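Beta/alpha-amylase (Paenibacillus polymyxa, PDB 3VOC) hydrolyses alpha-1,4-glucosidic linkages in polysaccharides, this chain being its N-terminal glycoside hydrolase family 14 beta-amylase domain, which removes maltose from non-reducing ends. Local coordinates at residues 153-158 and 355-360; 278-283 and 306-311; 25-30 and 64-69; 6-11 and 404-409. One frame throughout, in Å; residues are numbered along the deposited sequence. Where two conformers were deposited one is given.

Contact 1 (153-158 and 355-360); sequences KIYLSG and RLNGEN
Y155 and N357 have the nearest CA atoms of strands 153-156 and 356-359, yet these lie 10.9 Å apart. The two strands are not neighbours in the eight-stranded TIM barrel. Strands 275-279 and 318-321 stand between them, so only side chains meet, through the barrel interior. K153 and N357 reach in from opposite directions. The K153 chain is extended, with CG anti to the backbone N, which carries the ammonium across. K153 NZ gives a hydrogen bond of 2.6 Å to N357 OD1. The C=O...N angle is 126°, and the donor sits 21° from the carbonyl plane. Y155 OH touches N357 CB at 3.8 Å, with the ring and amide planes 65° apart. R355 NH2 comes to 4.3 Å from K153 NZ. K153 NZ and R355 NE both form salt bridges to D318 OD2, and R355 NH2 pairs with D5; the shared carboxylate probably makes their closeness tolerable. E359, the proton acceptor by similarity, lies two residues beyond N357. A leucine in place of N357 would remove OD1 and would probably leave the buried K153 ammonium without this acceptor. The amide oxygen solvates that ammonium, while D318 probably offsets part of the charge of K153 and R355.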
loop_
_atom_site.group_PDB
_atom_site.type_symbol
_atom_site.label_atom_id
_atom_site.label_comp_id
_atom_site.label_asym_id
_atom_site.label_seq_id
_atom_site.Cartn_x
_atom_site.Cartn_y
_atom_site.Cartn_z
ATOM N N LYS A 153 2.118 -6.743 15.599
ATOM C CA LYS A 153 2.407 -5.724 14.597
ATOM C C LYS A 153 1.076 -5.316 13.992
ATOM O O LYS A 153 0.143 -6.130 13.917
ATOM C CB LYS A 153 3.350 -6.304 13.530
ATOM C CG LYS A 153 3.808 -5.316 12.476
ATOM C CD LYS A 153 5.183 -5.691 11.953
ATOM C CE LYS A 153 5.909 -4.433 11.423
ATOM N NZ LYS A 153 7.346 -4.668 11.127
ATOM N N ILE A 154 0.961 -4.056 13.586
ATOM C CA ILE A 154 -0.261 -3.571 12.922
ATOM C C ILE A 154 0.104 -2.876 11.616
ATOM O O ILE A 154 1.069 -2.113 11.593
ATOM C CB ILE A 154 -1.045 -2.577 13.830
ATOM C CG1 ILE A 154 -1.451 -3.273 15.146
ATOM C CG2 ILE A 154 -2.274 -2.014 13.089
ATOM C CD1 ILE A 154 -1.978 -2.346 16.259
ATOM N N TYR A 155 -0.664 -3.135 10.547
ATOM C CA TYR A 155 -0.445 -2.440 9.270
ATOM C C TYR A 155 -1.499 -1.370 9.022
ATOM O O TYR A 155 -2.667 -1.524 9.414
ATOM C CB TYR A 155 -0.389 -3.423 8.072
ATOM C CG TYR A 155 0.858 -4.312 8.061
ATOM C CD1 TYR A 155 2.121 -3.794 8.392
ATOM C CD2 TYR A 155 0.780 -5.666 7.719
ATOM C CE1 TYR A 155 3.275 -4.615 8.406
ATOM C CE2 TYR A 155 1.923 -6.488 7.714
ATOM C CZ TYR A 155 3.169 -5.956 8.055
ATOM O OH TYR A 155 4.308 -6.766 8.064
ATOM N N LEU A 156 -1.082 -0.287 8.360
ATOM C CA LEU A 156 -2.010 0.738 7.908
ATOM C C LEU A 156 -2.156 0.604 6.407
ATOM O O LEU A 156 -1.239 0.093 5.744
ATOM C CB LEU A 156 -1.465 2.126 8.227
ATOM C CG LEU A 156 -1.081 2.366 9.685
ATOM C CD1 LEU A 156 -0.619 3.805 9.849
ATOM C CD2 LEU A 156 -2.225 2.011 10.665
ATOM N N SER A 157 -3.284 1.082 5.877
ATOM C CA SER A 157 -3.493 1.208 4.443
ATOM C C SER A 157 -3.299 2.673 4.020
ATOM O O SER A 157 -4.065 3.571 4.422
ATOM C CB SER A 157 -4.897 0.719 4.068
ATOM O OG SER A 157 -5.196 1.037 2.722
ATOM N N GLY A 158 -2.272 2.915 3.213
ATOM C CA GLY A 158 -1.951 4.276 2.762
ATOM C C GLY A 158 -2.673 4.702 1.494
ATOM O O GLY A 158 -2.487 5.821 1.026
ATOM N N ARG A 355 13.062 -0.481 9.225
ATOM C CA ARG A 355 12.815 -1.926 9.266
ATOM C C ARG A 355 12.024 -2.384 8.040
ATOM O O ARG A 355 10.978 -1.805 7.724
ATOM C CB ARG A 355 12.050 -2.303 10.527
ATOM C CG ARG A 355 12.848 -2.100 11.847
ATOM C CD ARG A 355 11.939 -2.184 13.058
ATOM N NE ARG A 355 11.157 -3.425 13.071
ATOM C CZ ARG A 355 11.555 -4.565 13.636
ATOM N NH1 ARG A 355 12.733 -4.649 14.248
ATOM N NH2 ARG A 355 10.768 -5.629 13.601
ATOM N N LEU A 356 12.524 -3.425 7.374
ATOM C CA LEU A 356 11.873 -3.996 6.196
ATOM C C LEU A 356 11.061 -5.259 6.472
ATOM O O LEU A 356 11.511 -6.182 7.166
ATOM C CB LEU A 356 12.901 -4.329 5.125
ATOM C CG LEU A 356 13.550 -3.176 4.389
ATOM C CD1 LEU A 356 14.883 -3.646 3.857
ATOM C CD2 LEU A 356 12.652 -2.639 3.241
ATOM N N ASN A 357 9.870 -5.285 5.883
ATOM C CA ASN A 357 9.049 -6.497 5.782
ATOM C C ASN A 357 8.710 -6.733 4.314
ATOM O O ASN A 357 8.612 -5.782 3.538
ATOM C CB ASN A 357 7.768 -6.346 6.611
ATOM C CG ASN A 357 8.053 -6.151 8.101
ATOM O OD1 ASN A 357 7.872 -5.057 8.641
ATOM N ND2 ASN A 357 8.505 -7.215 8.768
ATOM N N GLY A 358 8.523 -7.992 3.934
ATOM C CA GLY A 358 8.397 -8.355 2.522
ATOM C C GLY A 358 7.155 -9.162 2.192
ATOM O O GLY A 358 6.547 -9.775 3.076
ATOM N N GLU A 359 6.775 -9.145 0.915
ATOM C CA GLU A 359 5.631 -9.916 0.424
ATOM C C GLU A 359 5.958 -10.325 -0.989
ATOM O O GLU A 359 6.766 -9.673 -1.638
ATOM C CB GLU A 359 4.387 -9.038 0.344
ATOM C CG GLU A 359 3.832 -8.617 1.676
ATOM C CD GLU A 359 2.594 -7.762 1.542
ATOM O OE1 GLU A 359 2.144 -7.500 0.414
ATOM O OE2 GLU A 359 2.068 -7.355 2.583
ATOM N N ASN A 360 5.321 -11.387 -1.469
ATOM C CA ASN A 360 5.288 -11.672 -2.914
ATOM C C ASN A 360 4.169 -10.849 -3.546
ATOM O O ASN A 360 3.133 -10.599 -2.891
ATOM C CB ASN A 360 5.046 -13.165 -3.186
ATOM C CG ASN A 360 3.836 -13.704 -2.437
ATOM O OD1 ASN A 360 3.691 -13.468 -1.238
ATOM N ND2 ASN A 360 2.957 -14.422 -3.140
#

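Contact 2 (278-283 and 306-311); sequences AKISGL and NRLIQK
I280 and L308 carry the main apolar contact, meeting tip to tip. I280 CD1 lies 3.6 Å from L308 CD2 and 4.0 Å from L308 CG. The same I280 CD1 also touches I309 CG1, at 4.0 Å. One methyl therefore meets two successive residues of the helix. I280 CG1 is anti to the carbonyl carbon (chi1 -68°) and CD1 continues in an extended line, so the methyl is the part that reaches the helix. L308 has CG anti to the backbone N, bringing its branched end, with CD2 foremost, to I280. The contact belongs to the outer layer of the TIM barrel. I280 lies at the C-terminal end of strand 275-279, and helix 305-315 leads into the neighbouring parallel strand 318-321. The helix thus lies in the beta-alpha-beta crossover between the two strands. L319 of strand 318-321 touches both I280 and I309, and Y302 touches both I280 and L308. The polar interactions nearby involve partners beyond the two segments: S281 OG is hydrogen-bonded to E163, the predicted proton donor, and the S281 backbone N to Y302 OH.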
loop_
_atom_site.group_PDB
_atom_site.type_symbol
_atom_site.label_atom_id
_atom_site.label_comp_id
_atom_site.label_asym_id
_atom_site.label_seq_id
_atom_site.Cartn_x
_atom_site.Cartn_y
_atom_site.Cartn_z
ATOM N N ALA A 278 3.432 0.306 6.972
ATOM C CA ALA A 278 2.644 0.628 5.790
ATOM C C ALA A 278 3.424 0.126 4.578
ATOM O O ALA A 278 4.591 -0.265 4.700
ATOM C CB ALA A 278 2.368 2.136 5.688
ATOM N N LYS A 279 2.776 0.133 3.418
ATOM C CA LYS A 279 3.320 -0.524 2.234
ATOM C C LYS A 279 3.561 0.430 1.076
ATOM O O LYS A 279 2.717 1.277 0.754
ATOM C CB LYS A 279 2.388 -1.650 1.788
ATOM C CG LYS A 279 1.941 -2.563 2.951
ATOM C CD LYS A 279 1.034 -3.738 2.524
ATOM C CE LYS A 279 0.706 -4.631 3.741
ATOM N NZ LYS A 279 0.044 -5.937 3.379
ATOM N N ILE A 280 4.726 0.273 0.453
ATOM C CA ILE A 280 5.016 0.947 -0.803
ATOM C C ILE A 280 4.741 -0.049 -1.928
ATOM O O ILE A 280 5.111 -1.226 -1.829
ATOM C CB ILE A 280 6.474 1.483 -0.820
ATOM C CG1 ILE A 280 6.624 2.637 0.191
ATOM C CG2 ILE A 280 6.902 1.955 -2.249
ATOM C CD1 ILE A 280 8.063 3.222 0.258
ATOM N N SER A 281 4.064 0.425 -2.973
ATOM C CA SER A 281 3.717 -0.372 -4.133
ATOM C C SER A 281 4.965 -0.764 -4.917
ATOM O O SER A 281 5.918 0.019 -5.000
ATOM C CB SER A 281 2.814 0.460 -5.051
ATOM O OG SER A 281 2.279 -0.325 -6.110
ATOM N N GLY A 282 4.927 -1.941 -5.538
ATOM C CA GLY A 282 5.997 -2.369 -6.436
ATOM C C GLY A 282 5.612 -2.082 -7.882
ATOM O O GLY A 282 5.001 -2.929 -8.546
ATOM N N LEU A 283 5.974 -0.898 -8.366
ATOM C CA LEU A 283 5.558 -0.453 -9.694
ATOM C C LEU A 283 6.709 -0.729 -10.665
ATOM O O LEU A 283 7.391 0.184 -11.145
ATOM C CB LEU A 283 5.124 1.018 -9.640
ATOM C CG LEU A 283 3.936 1.291 -8.687
ATOM C CD1 LEU A 283 3.719 2.789 -8.524
ATOM C CD2 LEU A 283 2.646 0.633 -9.244
ATOM N N ASN A 306 14.403 8.025 -1.832
ATOM C CA ASN A 306 15.158 8.415 -0.629
ATOM C C ASN A 306 14.251 9.243 0.284
ATOM O O ASN A 306 14.181 9.020 1.483
ATOM C CB ASN A 306 16.423 9.225 -0.969
ATOM C CG ASN A 306 17.554 8.365 -1.525
ATOM O OD1 ASN A 306 17.942 7.339 -0.942
ATOM N ND2 ASN A 306 18.118 8.802 -2.641
ATOM N N ARG A 307 13.556 10.209 -0.306
ATOM C CA ARG A 307 12.709 11.094 0.467
ATOM C C ARG A 307 11.488 10.365 1.003
ATOM O O ARG A 307 11.065 10.617 2.119
ATOM C CB ARG A 307 12.247 12.266 -0.385
ATOM C CG ARG A 307 11.827 13.467 0.435
ATOM C CD ARG A 307 11.451 14.596 -0.502
ATOM N NE ARG A 307 10.042 14.512 -0.884
ATOM C CZ ARG A 307 9.504 15.166 -1.906
ATOM N NH1 ARG A 307 10.269 15.908 -2.697
ATOM N NH2 ARG A 307 8.199 15.070 -2.145
ATOM N N LEU A 308 10.902 9.496 0.186
ATOM C CA LEU A 308 9.697 8.780 0.599
ATOM C C LEU A 308 10.015 7.877 1.785
ATOM O O LEU A 308 9.247 7.816 2.758
ATOM C CB LEU A 308 9.145 7.947 -0.564
ATOM C CG LEU A 308 7.839 7.174 -0.292
ATOM C CD1 LEU A 308 6.680 8.115 0.061
ATOM C CD2 LEU A 308 7.465 6.362 -1.503
ATOM N N ILE A 309 11.148 7.185 1.712
ATOM C CA ILE A 309 11.520 6.226 2.764
ATOM C C ILE A 309 11.943 6.979 4.018
ATOM O O ILE A 309 11.676 6.532 5.130
ATOM C CB ILE A 309 12.542 5.164 2.248
ATOM C CG1 ILE A 309 11.856 4.275 1.188
ATOM C CG2 ILE A 309 13.018 4.242 3.376
ATOM C CD1 ILE A 309 12.846 3.476 0.294
ATOM N N GLN A 310 12.560 8.151 3.834
ATOM C CA GLN A 310 12.806 9.063 4.961
ATOM C C GLN A 310 11.528 9.405 5.747
ATOM O O GLN A 310 11.571 9.529 6.982
ATOM C CB GLN A 310 13.502 10.353 4.506
ATOM C CG GLN A 310 13.870 11.304 5.685
ATOM C CD GLN A 310 14.799 10.674 6.707
ATOM O OE1 GLN A 310 14.580 10.783 7.934
ATOM N NE2 GLN A 310 15.841 10.003 6.217
ATOM N N LYS A 311 10.405 9.559 5.038
ATOM C CA LYS A 311 9.135 9.850 5.699
ATOM C C LYS A 311 8.658 8.675 6.556
ATOM O O LYS A 311 8.072 8.891 7.618
ATOM C CB LYS A 311 8.061 10.281 4.686
ATOM C CG LYS A 311 6.792 10.839 5.310
ATOM C CD LYS A 311 6.985 12.270 5.833
ATOM C CE LYS A 311 5.703 12.820 6.432
ATOM N NZ LYS A 311 6.023 13.972 7.336
#

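Contact 3 (25-30 and 64-69); sequences KQLQTL and ANAVKE
L27 packs against A66 and V67 in an apolar contact between two helices on the outside of the barrel, 20-32 and 58-69. The backbones are close: the CA atoms of L27 and V67 are 6.8 Å apart. L27 supplies the reaching group. Its CG is anti to the carbonyl carbon (chi1 -65°) and CD1 is anti to CA (chi2 175°), so CD1 is carried across between the helices. It settles against backbone as well as side chains. L27 CD1 is 3.7 Å from A66 O and 3.9 Å from V67 N, so it lies over the peptide link of the two residues. L27 CD1 also touches A66 CB at 4.0 Å and V67 CG2 at 4.1 Å. In the TIM-barrel fold these are outer helices of the first two beta-alpha units: helix 20-32 follows strand 7-11, and helix 58-69 comes after strand 37-43 and the short helix 44-47. L27 also touches I38 of strand 37-43, and V67 touches W74 of strand 73-79, so the helix pair rests on the sheet. The small side chain of A66 is consistent with the close approach of the helices. A salt bridge between E69 OE1 and K24 NZ links the same helices nearby.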
loop_
_atom_site.group_PDB
_atom_site.type_symbol
_atom_site.label_atom_id
_atom_site.label_comp_id
_atom_site.label_asym_id
_atom_site.label_seq_id
_atom_site.Cartn_x
_atom_site.Cartn_y
_atom_site.Cartn_z
ATOM N N LYS A 25 -8.980 -25.584 9.994
ATOM C CA LYS A 25 -8.080 -26.636 9.489
ATOM C C LYS A 25 -6.848 -26.033 8.805
ATOM O O LYS A 25 -5.714 -26.505 8.994
ATOM C CB LYS A 25 -8.804 -27.553 8.498
ATOM C CG LYS A 25 -9.776 -28.535 9.150
ATOM C CD LYS A 25 -10.518 -29.387 8.112
ATOM C CE LYS A 25 -11.815 -29.885 8.710
ATOM N NZ LYS A 25 -12.719 -30.569 7.735
ATOM N N GLN A 26 -7.079 -25.004 7.988
ATOM C CA GLN A 26 -5.971 -24.310 7.324
ATOM C C GLN A 26 -5.031 -23.683 8.344
ATOM O O GLN A 26 -3.804 -23.774 8.200
ATOM C CB GLN A 26 -6.471 -23.230 6.375
ATOM C CG GLN A 26 -7.154 -23.731 5.111
ATOM C CD GLN A 26 -7.664 -22.565 4.275
ATOM O OE1 GLN A 26 -8.368 -21.704 4.787
ATOM N NE2 GLN A 26 -7.275 -22.512 3.009
ATOM N N LEU A 27 -5.601 -23.028 9.354
ATOM C CA LEU A 27 -4.792 -22.384 10.393
ATOM C C LEU A 27 -3.930 -23.395 11.137
ATOM O O LEU A 27 -2.745 -23.155 11.347
ATOM C CB LEU A 27 -5.678 -21.612 11.371
ATOM C CG LEU A 27 -6.443 -20.408 10.808
ATOM C CD1 LEU A 27 -7.352 -19.843 11.903
ATOM C CD2 LEU A 27 -5.457 -19.343 10.297
ATOM N N GLN A 28 -4.523 -24.525 11.527
ATOM C CA GLN A 28 -3.788 -25.577 12.244
ATOM C C GLN A 28 -2.592 -26.078 11.439
ATOM O O GLN A 28 -1.485 -26.212 11.964
ATOM C CB GLN A 28 -4.704 -26.758 12.572
ATOM C CG GLN A 28 -5.780 -26.435 13.564
ATOM C CD GLN A 28 -6.966 -27.394 13.475
ATOM O OE1 GLN A 28 -6.844 -28.538 12.996
ATOM N NE2 GLN A 28 -8.120 -26.931 13.943
ATOM N N THR A 29 -2.823 -26.353 10.162
ATOM C CA THR A 29 -1.754 -26.790 9.272
ATOM C C THR A 29 -0.629 -25.740 9.164
ATOM O O THR A 29 0.543 -26.086 9.285
ATOM C CB THR A 29 -2.319 -27.196 7.898
ATOM O OG1 THR A 29 -3.194 -28.328 8.077
ATOM C CG2 THR A 29 -1.206 -27.580 6.929
ATOM N N LEU A 30 -0.980 -24.460 8.984
ATOM C CA LEU A 30 0.055 -23.410 8.940
ATOM C C LEU A 30 0.864 -23.371 10.230
ATOM O O LEU A 30 2.095 -23.281 10.192
ATOM C CB LEU A 30 -0.543 -22.029 8.658
ATOM C CG LEU A 30 -1.141 -21.827 7.265
ATOM C CD1 LEU A 30 -1.594 -20.385 7.131
ATOM C CD2 LEU A 30 -0.131 -22.146 6.154
ATOM N N ALA A 64 -10.237 -13.262 14.670
ATOM C CA ALA A 64 -9.121 -13.202 15.602
ATOM C C ALA A 64 -9.154 -14.349 16.609
ATOM O O ALA A 64 -8.105 -14.921 16.936
ATOM C CB ALA A 64 -9.052 -11.837 16.318
ATOM N N ASN A 65 -10.353 -14.684 17.092
ATOM C CA ASN A 65 -10.529 -15.841 17.988
ATOM C C ASN A 65 -10.039 -17.150 17.369
ATOM O O ASN A 65 -9.380 -17.937 18.038
ATOM C CB ASN A 65 -11.995 -16.006 18.387
ATOM C CG ASN A 65 -12.438 -14.994 19.419
ATOM O OD1 ASN A 65 -11.618 -14.283 19.992
ATOM N ND2 ASN A 65 -13.755 -14.909 19.650
ATOM N N ALA A 66 -10.385 -17.388 16.101
ATOM C CA ALA A 66 -9.935 -18.594 15.384
ATOM C C ALA A 66 -8.397 -18.631 15.277
ATOM O O ALA A 66 -7.751 -19.667 15.544
ATOM C CB ALA A 66 -10.592 -18.686 13.993
ATOM N N VAL A 67 -7.817 -17.491 14.917
ATOM C CA VAL A 67 -6.355 -17.375 14.779
ATOM C C VAL A 67 -5.677 -17.661 16.136
ATOM O O VAL A 67 -4.743 -18.464 16.212
ATOM C CB VAL A 67 -5.936 -16.005 14.162
ATOM C CG1 VAL A 67 -4.411 -15.766 14.271
ATOM C CG2 VAL A 67 -6.384 -15.920 12.700
ATOM N N LYS A 68 -6.193 -17.036 17.196
ATOM C CA LYS A 68 -5.703 -17.247 18.568
ATOM C C LYS A 68 -5.800 -18.713 19.008
ATOM O O LYS A 68 -4.856 -19.265 19.568
ATOM C CB LYS A 68 -6.526 -16.400 19.540
ATOM C CG LYS A 68 -6.102 -16.564 20.988
ATOM C CD LYS A 68 -6.964 -15.719 21.898
ATOM C CE LYS A 68 -6.497 -15.881 23.327
ATOM N NZ LYS A 68 -7.013 -17.155 23.934
ATOM N N GLU A 69 -6.948 -19.331 18.741
ATOM C CA GLU A 69 -7.207 -20.720 19.125
ATOM C C GLU A 69 -6.245 -21.697 18.437
ATOM O O GLU A 69 -5.865 -22.718 19.026
ATOM C CB GLU A 69 -8.684 -21.074 18.866
ATOM C CG GLU A 69 -9.047 -22.559 19.045
ATOM C CD GLU A 69 -10.469 -22.896 18.566
ATOM O OE1 GLU A 69 -10.843 -22.516 17.435
ATOM O OE2 GLU A 69 -11.209 -23.556 19.330
#

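Contact 4 (6-11 and 404-409); sequences FQASVM and SGFKQY
F406 sends its ring from helix 403-411 onto strand 7-11, where it meets A8, S9 and V10. The short helix segment runs roughly antiparallel to the strand, at 154°, and their axes come to 10.7 Å. That distance is spanned by the phenylalanine side chain. F406 CG is anti to its backbone N (chi1 -178°), which extends the ring away from the helix so that CE2 and CZ lead. F406 CZ lies 4.1 Å from A8 CB. It is also 4.0 Å from S9 O, so the ring meets the strand backbone as well. F406 CE2 is 3.9 Å from V10 CG2. All three partners approach the ring at a slant.

V10 is turned with CG1 anti to its backbone N and CG2 anti to its carbonyl carbon; CG2 is the branch that meets the ring. A8 CB points toward the helix and S9 CB away, while V10 is turned more across and offers CG2 to the ring from there. The S9 side chain instead touches A37, T39 and T385 of the two adjoining strands.

F406 also packs on F384 and L386 of strand 383-386, the last of the barrel, which pairs with the first, 7-11. The ring therefore covers the seam where the TIM barrel closes. Across the two segments the contact is all carbon apart from the grazing S9 oxygen. This is consistent with the C-terminal helix being held to the first strand here mainly by apolar burial.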
loop_
_atom_site.group_PDB
_atom_site.type_symbol
_atom_site.label_atom_id
_atom_site.label_comp_id
_atom_site.label_asym_id
_atom_site.label_seq_id
_atom_site.Cartn_x
_atom_site.Cartn_y
_atom_site.Cartn_z
ATOM N N PHE A 6 13.228 -12.169 12.749
ATOM C CA PHE A 6 12.476 -12.568 11.551
ATOM C C PHE A 6 11.392 -13.587 11.862
ATOM O O PHE A 6 11.643 -14.562 12.582
ATOM C CB PHE A 6 13.410 -13.162 10.506
ATOM C CG PHE A 6 12.709 -13.593 9.262
ATOM C CD1 PHE A 6 12.364 -12.652 8.284
ATOM C CD2 PHE A 6 12.362 -14.926 9.069
ATOM C CE1 PHE A 6 11.705 -13.048 7.122
ATOM C CE2 PHE A 6 11.688 -15.330 7.906
ATOM C CZ PHE A 6 11.367 -14.384 6.931
ATOM N N GLN A 7 10.193 -13.373 11.326
ATOM C CA GLN A 7 9.163 -14.413 11.346
ATOM C C GLN A 7 8.443 -14.484 10.004
ATOM O O GLN A 7 8.370 -13.484 9.287
ATOM C CB GLN A 7 8.126 -14.131 12.441
ATOM C CG GLN A 7 8.650 -14.155 13.867
ATOM C CD GLN A 7 9.141 -15.519 14.313
ATOM O OE1 GLN A 7 8.750 -16.539 13.769
ATOM N NE2 GLN A 7 10.009 -15.533 15.324
ATOM N N ALA A 8 7.899 -15.659 9.689
ATOM C CA ALA A 8 7.133 -15.858 8.455
ATOM C C ALA A 8 5.649 -15.835 8.758
ATOM O O ALA A 8 5.173 -16.576 9.620
ATOM C CB ALA A 8 7.515 -17.173 7.786
ATOM N N SER A 9 4.919 -14.987 8.040
ATOM C CA SER A 9 3.478 -14.900 8.159
ATOM C C SER A 9 2.811 -15.255 6.844
ATOM O O SER A 9 3.473 -15.398 5.820
ATOM C CB SER A 9 3.094 -13.485 8.566
ATOM O OG SER A 9 3.643 -13.225 9.849
ATOM N N VAL A 10 1.489 -15.407 6.879
ATOM C CA VAL A 10 0.725 -15.772 5.692
ATOM C C VAL A 10 -0.542 -14.916 5.677
ATOM O O VAL A 10 -1.195 -14.742 6.725
ATOM C CB VAL A 10 0.357 -17.271 5.712
ATOM C CG1 VAL A 10 -0.599 -17.632 4.544
ATOM C CG2 VAL A 10 1.647 -18.171 5.676
ATOM N N MET A 11 -0.857 -14.371 4.503
ATOM C CA MET A 11 -2.056 -13.558 4.339
ATOM C C MET A 11 -3.268 -14.474 4.280
ATOM O O MET A 11 -3.250 -15.503 3.611
ATOM C CB MET A 11 -1.983 -12.683 3.079
ATOM C CG MET A 11 -3.059 -11.569 3.016
ATOM S SD MET A 11 -2.624 -10.214 1.880
ATOM C CE MET A 11 -1.173 -9.571 2.689
ATOM N N SER A 404 5.966 -27.143 1.345
ATOM C CA SER A 404 7.277 -27.683 1.675
ATOM C C SER A 404 8.404 -26.684 1.347
ATOM O O SER A 404 9.238 -26.384 2.208
ATOM C CB SER A 404 7.491 -29.032 0.967
ATOM O OG SER A 404 8.762 -29.539 1.317
ATOM N N GLY A 405 8.419 -26.166 0.117
ATOM C CA GLY A 405 9.380 -25.114 -0.285
ATOM C C GLY A 405 9.272 -23.832 0.544
ATOM O O GLY A 405 10.293 -23.244 0.927
ATOM N N PHE A 406 8.048 -23.386 0.819
ATOM C CA PHE A 406 7.876 -22.205 1.661
ATOM C C PHE A 406 8.533 -22.467 3.021
ATOM O O PHE A 406 9.285 -21.641 3.527
ATOM C CB PHE A 406 6.390 -21.819 1.824
ATOM C CG PHE A 406 6.174 -20.571 2.660
ATOM C CD1 PHE A 406 6.743 -19.350 2.277
ATOM C CD2 PHE A 406 5.404 -20.618 3.824
ATOM C CE1 PHE A 406 6.550 -18.180 3.046
ATOM C CE2 PHE A 406 5.194 -19.449 4.610
ATOM C CZ PHE A 406 5.775 -18.231 4.215
ATOM N N LYS A 407 8.280 -23.644 3.585
ATOM C CA LYS A 407 8.891 -24.007 4.856
ATOM C C LYS A 407 10.419 -24.095 4.777
ATOM O O LYS A 407 11.120 -23.582 5.646
ATOM C CB LYS A 407 8.305 -25.316 5.379
ATOM C CG LYS A 407 8.566 -25.540 6.863
ATOM C CD LYS A 407 8.155 -26.931 7.304
ATOM C CE LYS A 407 8.714 -27.216 8.668
ATOM N NZ LYS A 407 8.243 -28.543 9.065
ATOM N N GLN A 408 10.937 -24.738 3.740
ATOM C CA GLN A 408 12.390 -24.951 3.620
ATOM C C GLN A 408 13.164 -23.667 3.378
ATOM O O GLN A 408 14.252 -23.486 3.910
ATOM C CB GLN A 408 12.702 -25.958 2.509
ATOM C CG GLN A 408 12.184 -27.349 2.837
ATOM C CD GLN A 408 13.039 -28.461 2.279
ATOM O OE1 GLN A 408 14.268 -28.456 2.423
ATOM N NE2 GLN A 408 12.394 -29.439 1.653
ATOM N N TYR A 409 12.608 -22.778 2.572
ATOM C CA TYR A 409 13.325 -21.559 2.184
ATOM C C TYR A 409 13.101 -20.390 3.129
ATOM O O TYR A 409 14.016 -19.601 3.389
ATOM C CB TYR A 409 12.924 -21.156 0.769
ATOM C CG TYR A 409 13.618 -21.977 -0.285
ATOM C CD1 TYR A 409 14.975 -21.776 -0.562
ATOM C CD2 TYR A 409 12.927 -22.948 -1.011
ATOM C CE1 TYR A 409 15.640 -22.525 -1.532
ATOM C CE2 TYR A 409 13.580 -23.716 -1.986
ATOM C CZ TYR A 409 14.935 -23.492 -2.237
ATOM O OH TYR A 409 15.591 -24.226 -3.201
#

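How the contacts relate
Contact 4 opens first, at strand 7-11, and closes last, at helix 403-411. Its loop takes in nearly the whole domain and joins the barrel's first strand to its last helix. The other three contacts fall within it. Contact 3 closes early, pairing two outer helices, before contact 1 opens. Contact 1 then ties the fourth and seventh strands across the interior, and contact 2 lies inside its loop, seating helix 305-315 on the fifth strand's end. No loops cross. Contacts 1 and 2 meet through the E359-K279 salt bridge; in the conformer given, M11 of contact 4 touches both residues. L30 of contact 3 packs on V10 of contact 4.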